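Local coordinates for uncharacterized protein (Vibrio parahaemolyticus M0605, PDB 3X0T), which is the PirA protein of a plasmid-encoded Vibrio toxin and probably takes part in pore formation or target recognition through its jelly-roll fold, at residues S12-V17 and F105-Y110; S28-I33 and F89-I94; E50-Y55 and A69-V74. One frame throughout, in Å; residues are numbered along the deposited sequence.

Contact 1 (S12-V17 and F105-Y110)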
loop_
_atom_site.group_PDB
_atom_site.type_symbol
_atom_site.label_atom_id
_atom_site.label_comp_id
_atom_site.label_asym_id
_atom_site.label_seq_id
_atom_site.Cartn_x
_atom_site.Cartn_y
_atom_site.Cartn_z
ATOM N N SER A 12 -8.275 -5.918 7.357
ATOM C CA SER A 12 -7.487 -4.762 7.738
ATOM C C SER A 12 -6.313 -5.160 8.570
ATOM O O SER A 12 -6.216 -6.248 9.106
ATOM C CB SER A 12 -8.354 -3.748 8.448
ATOM O OG SER A 12 -8.681 -4.181 9.758
ATOM N N HIS A 13 -5.354 -4.187 8.702
ATOM C CA HIS A 13 -4.169 -4.432 9.546
ATOM C C HIS A 13 -3.624 -3.074 9.965
ATOM O O HIS A 13 -3.576 -2.123 9.201
ATOM C CB HIS A 13 -3.138 -5.161 8.728
ATOM C CG HIS A 13 -2.013 -5.830 9.425
ATOM N ND1 HIS A 13 -1.072 -5.238 10.244
ATOM C CD2 HIS A 13 -1.644 -7.141 9.344
ATOM C CE1 HIS A 13 -0.176 -6.118 10.655
ATOM N NE2 HIS A 13 -0.500 -7.280 10.083
ATOM N N ASP A 14 -3.213 -2.996 11.236
ATOM C CA ASP A 14 -2.581 -1.758 11.771
ATOM C C ASP A 14 -1.080 -1.831 11.576
ATOM O O ASP A 14 -0.500 -2.936 11.600
ATOM C CB ASP A 14 -2.863 -1.634 13.255
ATOM C CG ASP A 14 -4.331 -1.408 13.558
ATOM O OD1 ASP A 14 -5.143 -1.126 12.697
ATOM O OD2 ASP A 14 -4.685 -1.584 14.750
ATOM N N TRP A 15 -0.435 -0.712 11.352
ATOM C CA TRP A 15 1.002 -0.629 11.071
ATOM C C TRP A 15 1.607 0.571 11.736
ATOM O O TRP A 15 0.949 1.601 11.992
ATOM C CB TRP A 15 1.264 -0.506 9.560
ATOM C CG TRP A 15 0.700 -1.682 8.783
ATOM C CD1 TRP A 15 -0.483 -1.673 8.060
ATOM C CD2 TRP A 15 1.322 -2.958 8.565
ATOM N NE1 TRP A 15 -0.601 -2.885 7.425
ATOM C CE2 TRP A 15 0.486 -3.677 7.693
ATOM C CE3 TRP A 15 2.506 -3.526 9.038
ATOM C CZ2 TRP A 15 0.811 -5.007 7.310
ATOM C CZ3 TRP A 15 2.841 -4.809 8.647
ATOM C CH2 TRP A 15 1.970 -5.509 7.784
ATOM N N THR A 16 2.896 0.438 12.014
ATOM C CA THR A 16 3.727 1.564 12.482
ATOM C C THR A 16 4.750 1.857 11.421
ATOM O O THR A 16 5.162 0.977 10.647
ATOM C CB THR A 16 4.400 1.222 13.798
ATOM O OG1 THR A 16 5.283 0.123 13.677
ATOM C CG2 THR A 16 3.393 0.886 14.834
ATOM N N VAL A 17 5.137 3.139 11.361
ATOM C CA VAL A 17 6.125 3.586 10.338
ATOM C C VAL A 17 7.139 4.482 11.022
ATOM O O VAL A 17 6.783 5.549 11.537
ATOM C CB VAL A 17 5.438 4.321 9.139
ATOM C CG1 VAL A 17 6.439 4.399 7.958
ATOM C CG2 VAL A 17 4.158 3.641 8.681
ATOM N N PHE A 105 1.687 6.054 12.209
ATOM C CA PHE A 105 0.727 4.952 12.542
ATOM C C PHE A 105 -0.335 4.997 11.482
ATOM O O PHE A 105 -0.858 6.055 11.096
ATOM C CB PHE A 105 0.061 5.163 13.932
ATOM C CG PHE A 105 1.049 5.138 15.055
ATOM C CD1 PHE A 105 1.687 6.341 15.451
ATOM C CD2 PHE A 105 1.362 3.921 15.673
ATOM C CE1 PHE A 105 2.624 6.297 16.528
ATOM C CE2 PHE A 105 2.342 3.952 16.707
ATOM C CZ PHE A 105 2.942 5.117 17.103
ATOM N N CYS A 106 -0.783 3.830 11.006
ATOM C CA CYS A 106 -1.899 3.790 10.081
ATOM C C CYS A 106 -2.576 2.429 10.196
ATOM O O CYS A 106 -2.063 1.454 10.726
ATOM C CB CYS A 106 -1.445 4.034 8.650
ATOM S SG CYS A 106 -0.346 2.834 7.927
ATOM N N THR A 107 -3.822 2.425 9.656
ATOM C CA THR A 107 -4.547 1.156 9.419
ATOM C C THR A 107 -4.760 1.084 7.874
ATOM O O THR A 107 -5.143 2.063 7.225
ATOM C CB THR A 107 -5.885 1.164 10.162
ATOM O OG1 THR A 107 -5.621 1.268 11.576
ATOM C CG2 THR A 107 -6.649 -0.140 9.851
ATOM N N ILE A 108 -4.511 -0.126 7.356
ATOM C CA ILE A 108 -4.726 -0.394 5.935
ATOM C C ILE A 108 -5.980 -1.336 5.863
ATOM O O ILE A 108 -6.032 -2.312 6.588
ATOM C CB ILE A 108 -3.464 -1.049 5.335
ATOM C CG1 ILE A 108 -2.263 -0.118 5.452
ATOM C CG2 ILE A 108 -3.753 -1.388 3.838
ATOM C CD1 ILE A 108 -2.297 1.096 4.604
ATOM N N TYR A 109 -6.859 -0.995 4.908
ATOM C CA TYR A 109 -8.079 -1.775 4.634
ATOM C C TYR A 109 -7.850 -2.352 3.223
ATOM O O TYR A 109 -7.669 -1.609 2.262
ATOM C CB TYR A 109 -9.288 -0.871 4.704
ATOM C CG TYR A 109 -9.388 -0.253 6.075
ATOM C CD1 TYR A 109 -10.050 -0.905 7.075
ATOM C CD2 TYR A 109 -8.844 0.996 6.308
ATOM C CE1 TYR A 109 -10.138 -0.356 8.347
ATOM C CE2 TYR A 109 -8.945 1.602 7.603
ATOM C CZ TYR A 109 -9.603 0.895 8.598
ATOM O OH TYR A 109 -9.733 1.454 9.895
ATOM N N TYR A 110 -7.878 -3.668 3.152
ATOM C CA TYR A 110 -7.501 -4.346 1.893
ATOM C C TYR A 110 -8.789 -4.714 1.148
ATOM O O TYR A 110 -9.676 -5.397 1.687
ATOM C CB TYR A 110 -6.754 -5.638 2.249
ATOM C CG TYR A 110 -5.456 -5.344 2.970
ATOM C CD1 TYR A 110 -4.263 -5.138 2.271
ATOM C CD2 TYR A 110 -5.445 -5.183 4.359
ATOM C CE1 TYR A 110 -3.048 -4.788 2.974
ATOM C CE2 TYR A 110 -4.282 -4.855 5.080
ATOM C CZ TYR A 110 -3.112 -4.665 4.369
ATOM O OH TYR A 110 -1.967 -4.323 5.080
#

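Contact 2 (S28-I33 and F89-I94)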
loop_
_atom_site.group_PDB
_atom_site.type_symbol
_atom_site.label_atom_id
_atom_site.label_comp_id
_atom_site.label_asym_id
_atom_site.label_seq_id
_atom_site.Cartn_x
_atom_site.Cartn_y
_atom_site.Cartn_z
ATOM N N SER A 28 2.207 -7.061 -0.509
ATOM C CA SER A 28 3.179 -7.491 -1.474
ATOM C C SER A 28 2.697 -8.673 -2.244
ATOM O O SER A 28 1.939 -9.501 -1.700
ATOM C CB SER A 28 4.535 -7.681 -0.946
ATOM O OG SER A 28 4.492 -8.856 -0.235
ATOM N N LYS A 29 3.136 -8.801 -3.465
ATOM C CA LYS A 29 2.750 -9.901 -4.299
ATOM C C LYS A 29 3.828 -10.222 -5.284
ATOM O O LYS A 29 4.271 -9.298 -6.057
ATOM C CB LYS A 29 1.425 -9.678 -5.031
ATOM C CG LYS A 29 1.050 -10.859 -5.935
ATOM C CD LYS A 29 -0.331 -11.182 -6.256
ATOM C CE LYS A 29 -0.861 -10.195 -7.254
ATOM N NZ LYS A 29 -2.324 -10.405 -7.589
ATOM N N HIS A 30 4.223 -11.491 -5.365
ATOM C CA HIS A 30 5.238 -11.933 -6.299
ATOM C C HIS A 30 4.643 -13.017 -7.139
ATOM O O HIS A 30 4.186 -14.046 -6.608
ATOM C CB HIS A 30 6.447 -12.478 -5.509
ATOM C CG HIS A 30 6.986 -11.486 -4.560
ATOM N ND1 HIS A 30 7.750 -10.423 -4.947
ATOM C CD2 HIS A 30 6.779 -11.357 -3.219
ATOM C CE1 HIS A 30 7.990 -9.702 -3.854
ATOM N NE2 HIS A 30 7.413 -10.228 -2.796
ATOM N N THR A 31 4.604 -12.778 -8.435
ATOM C CA THR A 31 3.998 -13.692 -9.431
ATOM C C THR A 31 5.008 -13.771 -10.580
ATOM O O THR A 31 4.840 -13.121 -11.622
ATOM C CB THR A 31 2.627 -13.151 -9.884
ATOM O OG1 THR A 31 2.681 -11.760 -10.218
ATOM C CG2 THR A 31 1.560 -13.301 -8.850
ATOM N N PRO A 32 6.099 -14.531 -10.389
ATOM C CA PRO A 32 7.242 -14.413 -11.283
ATOM C C PRO A 32 7.064 -15.179 -12.596
ATOM O O PRO A 32 7.844 -14.964 -13.526
ATOM C CB PRO A 32 8.401 -15.048 -10.462
ATOM C CG PRO A 32 7.667 -16.041 -9.583
ATOM C CD PRO A 32 6.397 -15.332 -9.155
ATOM N N ILE A 33 6.035 -16.033 -12.694
ATOM C CA ILE A 33 5.835 -16.819 -13.932
ATOM C C ILE A 33 4.882 -16.096 -14.808
ATOM O O ILE A 33 5.237 -15.741 -15.944
ATOM C CB ILE A 33 5.366 -18.244 -13.595
ATOM C CG1 ILE A 33 6.346 -18.940 -12.692
ATOM C CG2 ILE A 33 5.146 -18.954 -14.965
ATOM C CD1 ILE A 33 5.853 -20.329 -12.190
ATOM N N PHE A 89 1.823 -7.121 -13.014
ATOM C CA PHE A 89 3.215 -7.078 -12.657
ATOM C C PHE A 89 3.732 -8.417 -12.280
ATOM O O PHE A 89 2.982 -9.303 -11.801
ATOM C CB PHE A 89 3.426 -6.130 -11.454
ATOM C CG PHE A 89 2.937 -4.718 -11.702
ATOM C CD1 PHE A 89 3.660 -3.912 -12.640
ATOM C CD2 PHE A 89 1.845 -4.185 -11.046
ATOM C CE1 PHE A 89 3.214 -2.578 -12.817
ATOM C CE2 PHE A 89 1.450 -2.870 -11.241
ATOM C CZ PHE A 89 2.133 -2.075 -12.111
ATOM N N TYR A 90 5.047 -8.621 -12.357
ATOM C CA TYR A 90 5.735 -9.777 -11.802
ATOM C C TYR A 90 5.974 -9.628 -10.315
ATOM O O TYR A 90 5.945 -10.620 -9.579
ATOM C CB TYR A 90 7.057 -9.966 -12.530
ATOM C CG TYR A 90 6.876 -10.412 -13.959
ATOM C CD1 TYR A 90 6.662 -11.758 -14.281
ATOM C CD2 TYR A 90 6.884 -9.499 -15.004
ATOM C CE1 TYR A 90 6.458 -12.196 -15.576
ATOM C CE2 TYR A 90 6.688 -9.937 -16.319
ATOM C CZ TYR A 90 6.488 -11.264 -16.591
ATOM O OH TYR A 90 6.248 -11.715 -17.878
ATOM N N HIS A 91 6.235 -8.414 -9.859
ATOM C CA HIS A 91 6.460 -8.060 -8.463
ATOM C C HIS A 91 5.760 -6.772 -8.182
ATOM O O HIS A 91 5.867 -5.838 -8.993
ATOM C CB HIS A 91 7.948 -7.948 -8.113
ATOM C CG HIS A 91 8.703 -9.206 -8.384
ATOM N ND1 HIS A 91 8.670 -10.297 -7.532
ATOM C CD2 HIS A 91 9.384 -9.596 -9.510
ATOM C CE1 HIS A 91 9.324 -11.284 -8.105
ATOM N NE2 HIS A 91 9.737 -10.904 -9.309
ATOM N N GLN A 92 5.120 -6.648 -7.029
ATOM C CA GLN A 92 4.469 -5.399 -6.650
ATOM C C GLN A 92 4.369 -5.347 -5.144
ATOM O O GLN A 92 4.336 -6.383 -4.465
ATOM C CB GLN A 92 3.132 -5.214 -7.384
ATOM C CG GLN A 92 2.092 -6.322 -7.047
ATOM C CD GLN A 92 1.062 -6.351 -8.086
ATOM O OE1 GLN A 92 0.277 -5.362 -8.249
ATOM N NE2 GLN A 92 0.947 -7.409 -8.854
ATOM N N ARG A 93 4.267 -4.118 -4.628
ATOM C CA ARG A 93 4.086 -3.948 -3.200
ATOM C C ARG A 93 3.460 -2.589 -2.941
ATOM O O ARG A 93 3.510 -1.701 -3.817
ATOM C CB ARG A 93 5.416 -4.080 -2.439
ATOM C CG ARG A 93 6.452 -2.994 -2.686
ATOM C CD ARG A 93 7.620 -3.130 -1.783
ATOM N NE ARG A 93 8.576 -2.063 -2.032
ATOM C CZ ARG A 93 9.607 -1.796 -1.218
ATOM N NH1 ARG A 93 9.851 -2.571 -0.189
ATOM N NH2 ARG A 93 10.309 -0.690 -1.456
ATOM N N ILE A 94 2.946 -2.406 -1.760
ATOM C CA ILE A 94 2.492 -1.125 -1.266
ATOM C C ILE A 94 3.334 -0.810 -0.050
ATOM O O ILE A 94 3.434 -1.653 0.871
ATOM C CB ILE A 94 0.965 -1.118 -0.934
ATOM C CG1 ILE A 94 0.149 -1.431 -2.183
ATOM C CG2 ILE A 94 0.585 0.209 -0.338
ATOM C CD1 ILE A 94 -1.313 -1.620 -1.943
HETATM O O HOH W 1 2.988 -9.364 -8.630
HETATM O O HOH W 2 5.105 -14.280 -18.397
#

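Contact 3 (E50-Y55 and A69-V74)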
loop_
_atom_site.group_PDB
_atom_site.type_symbol
_atom_site.label_atom_id
_atom_site.label_comp_id
_atom_site.label_asym_id
_atom_site.label_seq_id
_atom_site.Cartn_x
_atom_site.Cartn_y
_atom_site.Cartn_z
ATOM N N GLU A 50 2.026 13.542 8.666
ATOM C CA GLU A 50 1.641 13.002 7.331
ATOM C C GLU A 50 2.459 11.730 6.989
ATOM O O GLU A 50 3.587 11.528 7.465
ATOM C CB GLU A 50 1.869 14.023 6.230
ATOM C CG GLU A 50 3.277 14.369 5.938
ATOM C CD GLU A 50 3.484 15.557 5.031
ATOM O OE1 GLU A 50 2.565 16.278 4.600
ATOM O OE2 GLU A 50 4.693 15.853 4.831
ATOM N N LEU A 51 1.937 10.937 6.077
ATOM C CA LEU A 51 2.573 9.725 5.537
ATOM C C LEU A 51 2.443 9.759 4.026
ATOM O O LEU A 51 1.423 10.202 3.494
ATOM C CB LEU A 51 1.845 8.488 6.085
ATOM C CG LEU A 51 1.906 8.293 7.616
ATOM C CD1 LEU A 51 0.946 7.217 8.070
ATOM C CD2 LEU A 51 3.286 8.084 8.089
ATOM N N THR A 52 3.435 9.159 3.341
ATOM C CA THR A 52 3.264 8.879 1.901
ATOM C C THR A 52 2.918 7.398 1.683
ATOM O O THR A 52 3.543 6.553 2.328
ATOM C CB THR A 52 4.544 9.212 1.171
ATOM O OG1 THR A 52 4.732 10.635 1.261
ATOM C CG2 THR A 52 4.473 8.835 -0.309
ATOM N N ILE A 53 1.947 7.102 0.841
ATOM C CA ILE A 53 1.707 5.735 0.422
ATOM C C ILE A 53 2.117 5.601 -1.027
ATOM O O ILE A 53 1.824 6.494 -1.856
ATOM C CB ILE A 53 0.252 5.313 0.684
ATOM C CG1 ILE A 53 0.101 3.793 0.490
ATOM C CG2 ILE A 53 -0.770 6.120 -0.111
ATOM C CD1 ILE A 53 -1.220 3.252 0.990
ATOM N N GLN A 54 2.795 4.509 -1.348
ATOM C CA GLN A 54 3.201 4.272 -2.749
ATOM C C GLN A 54 2.848 2.867 -3.193
ATOM O O GLN A 54 2.961 1.894 -2.431
ATOM C CB GLN A 54 4.729 4.449 -2.990
ATOM C CG GLN A 54 5.198 5.854 -2.613
ATOM C CD GLN A 54 6.539 6.144 -3.100
ATOM O OE1 GLN A 54 7.456 5.293 -3.160
ATOM N NE2 GLN A 54 6.704 7.438 -3.483
ATOM N N TYR A 55 2.438 2.769 -4.447
ATOM C CA TYR A 55 2.276 1.495 -5.149
ATOM C C TYR A 55 3.528 1.308 -5.994
ATOM O O TYR A 55 3.795 2.151 -6.827
ATOM C CB TYR A 55 1.006 1.509 -6.011
ATOM C CG TYR A 55 0.447 0.164 -6.258
ATOM C CD1 TYR A 55 1.117 -0.772 -7.086
ATOM C CD2 TYR A 55 -0.716 -0.264 -5.617
ATOM C CE1 TYR A 55 0.631 -2.065 -7.235
ATOM C CE2 TYR A 55 -1.187 -1.554 -5.756
ATOM C CZ TYR A 55 -0.511 -2.454 -6.567
ATOM O OH TYR A 55 -1.008 -3.736 -6.675
ATOM N N ALA A 69 4.837 3.318 -9.228
ATOM C CA ALA A 69 3.686 3.480 -10.138
ATOM C C ALA A 69 2.741 4.556 -9.639
ATOM O O ALA A 69 2.117 5.223 -10.487
ATOM C CB ALA A 69 2.924 2.169 -10.299
ATOM N N LYS A 70 2.522 4.693 -8.330
ATOM C CA LYS A 70 1.593 5.674 -7.752
ATOM C C LYS A 70 2.148 6.138 -6.437
ATOM O O LYS A 70 2.787 5.351 -5.716
ATOM C CB LYS A 70 0.206 5.099 -7.544
ATOM C CG LYS A 70 -0.549 4.678 -8.811
ATOM C CD LYS A 70 -2.046 4.414 -8.569
ATOM C CE LYS A 70 -2.833 4.185 -9.825
ATOM N NZ LYS A 70 -4.283 4.162 -9.424
ATOM N N SER A 71 1.887 7.396 -6.088
ATOM C CA SER A 71 2.305 7.934 -4.812
ATOM C C SER A 71 1.302 8.971 -4.314
ATOM O O SER A 71 0.785 9.725 -5.162
ATOM C CB SER A 71 3.687 8.564 -4.950
ATOM O OG SER A 71 4.249 8.953 -3.712
ATOM N N HIS A 72 1.017 9.066 -3.045
ATOM C CA HIS A 72 0.086 10.072 -2.544
ATOM C C HIS A 72 0.418 10.341 -1.068
ATOM O O HIS A 72 0.784 9.442 -0.325
ATOM C CB HIS A 72 -1.351 9.531 -2.642
ATOM C CG HIS A 72 -2.366 10.545 -2.315
ATOM N ND1 HIS A 72 -2.862 11.442 -3.230
ATOM C CD2 HIS A 72 -2.985 10.811 -1.143
ATOM C CE1 HIS A 72 -3.723 12.247 -2.623
ATOM N NE2 HIS A 72 -3.847 11.848 -1.376
ATOM N N VAL A 73 0.217 11.606 -0.636
ATOM C CA VAL A 73 0.481 12.019 0.746
ATOM C C VAL A 73 -0.816 12.050 1.489
ATOM O O VAL A 73 -1.806 12.674 1.020
ATOM C CB VAL A 73 1.206 13.339 0.842
ATOM C CG1 VAL A 73 1.374 13.771 2.291
ATOM C CG2 VAL A 73 2.523 13.283 0.123
ATOM N N VAL A 74 -0.884 11.462 2.671
ATOM C CA VAL A 74 -2.051 11.360 3.510
ATOM C C VAL A 74 -1.826 12.076 4.829
ATOM O O VAL A 74 -0.915 11.730 5.560
ATOM C CB VAL A 74 -2.395 9.861 3.773
ATOM C CG1 VAL A 74 -3.695 9.740 4.519
ATOM C CG2 VAL A 74 -2.440 9.063 2.425
#

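Contact 1 (S12-V17 and F105-Y110)
Trp15 and Tyr110 meet across two antiparallel strands, 12-17 and 105-110, that form the edge of one sheet of the jelly roll. The tight side is the one carrying Trp15, Cys106 and Ile108, which faces the opposing sheet. With CG anti to its carbonyl carbon (chi1 -59°), Trp15 lays its indole across the neighbouring strand: CD1 comes 3.5 Å from CG1 of Ile108, the two side chains crossing at about a right angle, and CB rests 4.1 Å from Cys106 SG. At the indole edge NE1 donates a bent bond of 3.1 Å to Tyr110 OH, close to the ring plane; that hydroxyl is also bonded to the backbone oxygen of Val26. Val26 and Thr24, on strand 22-30 of the other sheet, touch the indole as well. One face of the indole is covered by the His13 ring, whose ND1 lies 3.3 Å above the indole plane, over its centre, and donates to Asp14 O.

The reverse side, with Ser12, Asp14, Thr16, Phe105, Thr107 and Tyr109, is looser and largely solvent-facing. There Thr16 CG2 brushes the Phe105 ring 3.7 Å from CE2, and Ser12 CB sits near Tyr109 CD1. The polar link on this side joins Asp14 and Thr107, which run side by side: Thr107 OG1 gives its proton to Asp14 OD1 over 2.7 Å, approaching from above the carboxylate plane.

Contact 2 (S28-I33 and F89-I94)
The rings of His30 and His91 meet rim to rim, neither over the other's face, with their planes at 52°. Each presents ND1 at its edge, and a hydrogen bond of 2.7 Å joins His30 ND1 to His91 ND1, so one ND1 donates and the other accepts. The Tyr90 ring has Ile33 O at its edge, while Pro32 O approaches CD1 obliquely at 3.5 Å; a water bridges Tyr90 OH to Ile33 O.

On the other side of the strands Lys29 and Gln92 run alongside each other, with Lys29 CE 3.7 Å from Gln92 NE2. Their polar ends have further partners: Lys29 NZ reaches Glu36 and the backbone oxygen of Val37, and Gln92 OE1 bonds Tyr55 OH. A second water gathers three groups, accepting from Gln92 NE2 at 2.8 Å, donating to Lys29 O and bonding Thr31 OG1. It thereby ties the end of the strand to the loop that follows.

Paired backbone bonds between Lys29 and Gln92 hold the strands, and Thr31 N adds one to Tyr90 O at 2.8 Å. This is the end of an antiparallel strand pair, where strand 22-30, outermost in its jelly-roll sheet, runs into a loop.

Contact 3 (E50-Y55 and A69-V74)
Gln54 and Ser71 carry the side-chain hydrogen bond between strands 51-55 and 70-74, the two arms of a beta hairpin at the edge of a jelly-roll sheet. Gln54 NE2 donates to Ser71 OG over 2.9 Å, nearly straight at 162° and close to the amide plane. Ser71 turns OG anti to its own backbone N (chi1 -172°), which brings the hydroxyl beside both this amide and Thr52 CG2. The other end of the amide, OE1, is taken by Gln56.

Backbone bonds run in antiparallel register. Leu51 with Val74 and Ile53 with His72 form hydrogen-bonded pairs, each joined by two N-H...O bonds. At Tyr55 the pattern changes to a classic beta bulge: Tyr55 O accepts from Ala69 N at 2.9 Å and from Lys70 N at 3.2 Å, so two donors grip one carbonyl oxygen, while Tyr55 N bonds Lys70 O.

Van der Waals contacts differ on the two faces. On the inner one, Ile53 CG2 lies 4.2 Å from Val74 CG2, and Tyr55 CB packs 4.0 Å from Lys70 CB; Ile43 and Leu82 of the opposing sheet cover Ile53. On the outer one Val73 straddles two polar side chains, its CG1 3.6 Å from Glu50 OE1 and its CG2 equally near Thr52 OG1. Glu50 OE1 bonds Gln75.

The chemistry thus implies a two-sided hairpin: Leu51, Ile53, Tyr55 and Val74 are buried on the side of the opposing sheet, whereas the other side mixes Thr52, Gln54 and Ser71 with the exposed Val73, and the bulge admits one extra residue where the chain turns its corner.

How the contacts relate
The three contacts divide between the two sheets of the jelly roll. Contact 1 belongs to one sheet, whereas contacts 2 and 3 lie in the other, where strands 91-98 and 51-58 are neighbours. Contacts 1 and 3 are partly buried, and meet where Leu51 CD1 packs against Cys106 CB between the sheets. Contact 2 is a surface contact about 20 Å from contact 1, centre to centre, and two waters bridge its groups. Segment 89-94 reaches the interior through Ile94, which packs on Ile53 and Tyr55 of contact 3, and Gln92 is bonded to Tyr55. The inner side of contact 1 combines Trp15 and Tyr110 with Cys106 and Ile108; that of contact 3 is built mainly on Leu51, Ile53, Tyr55 and Val74.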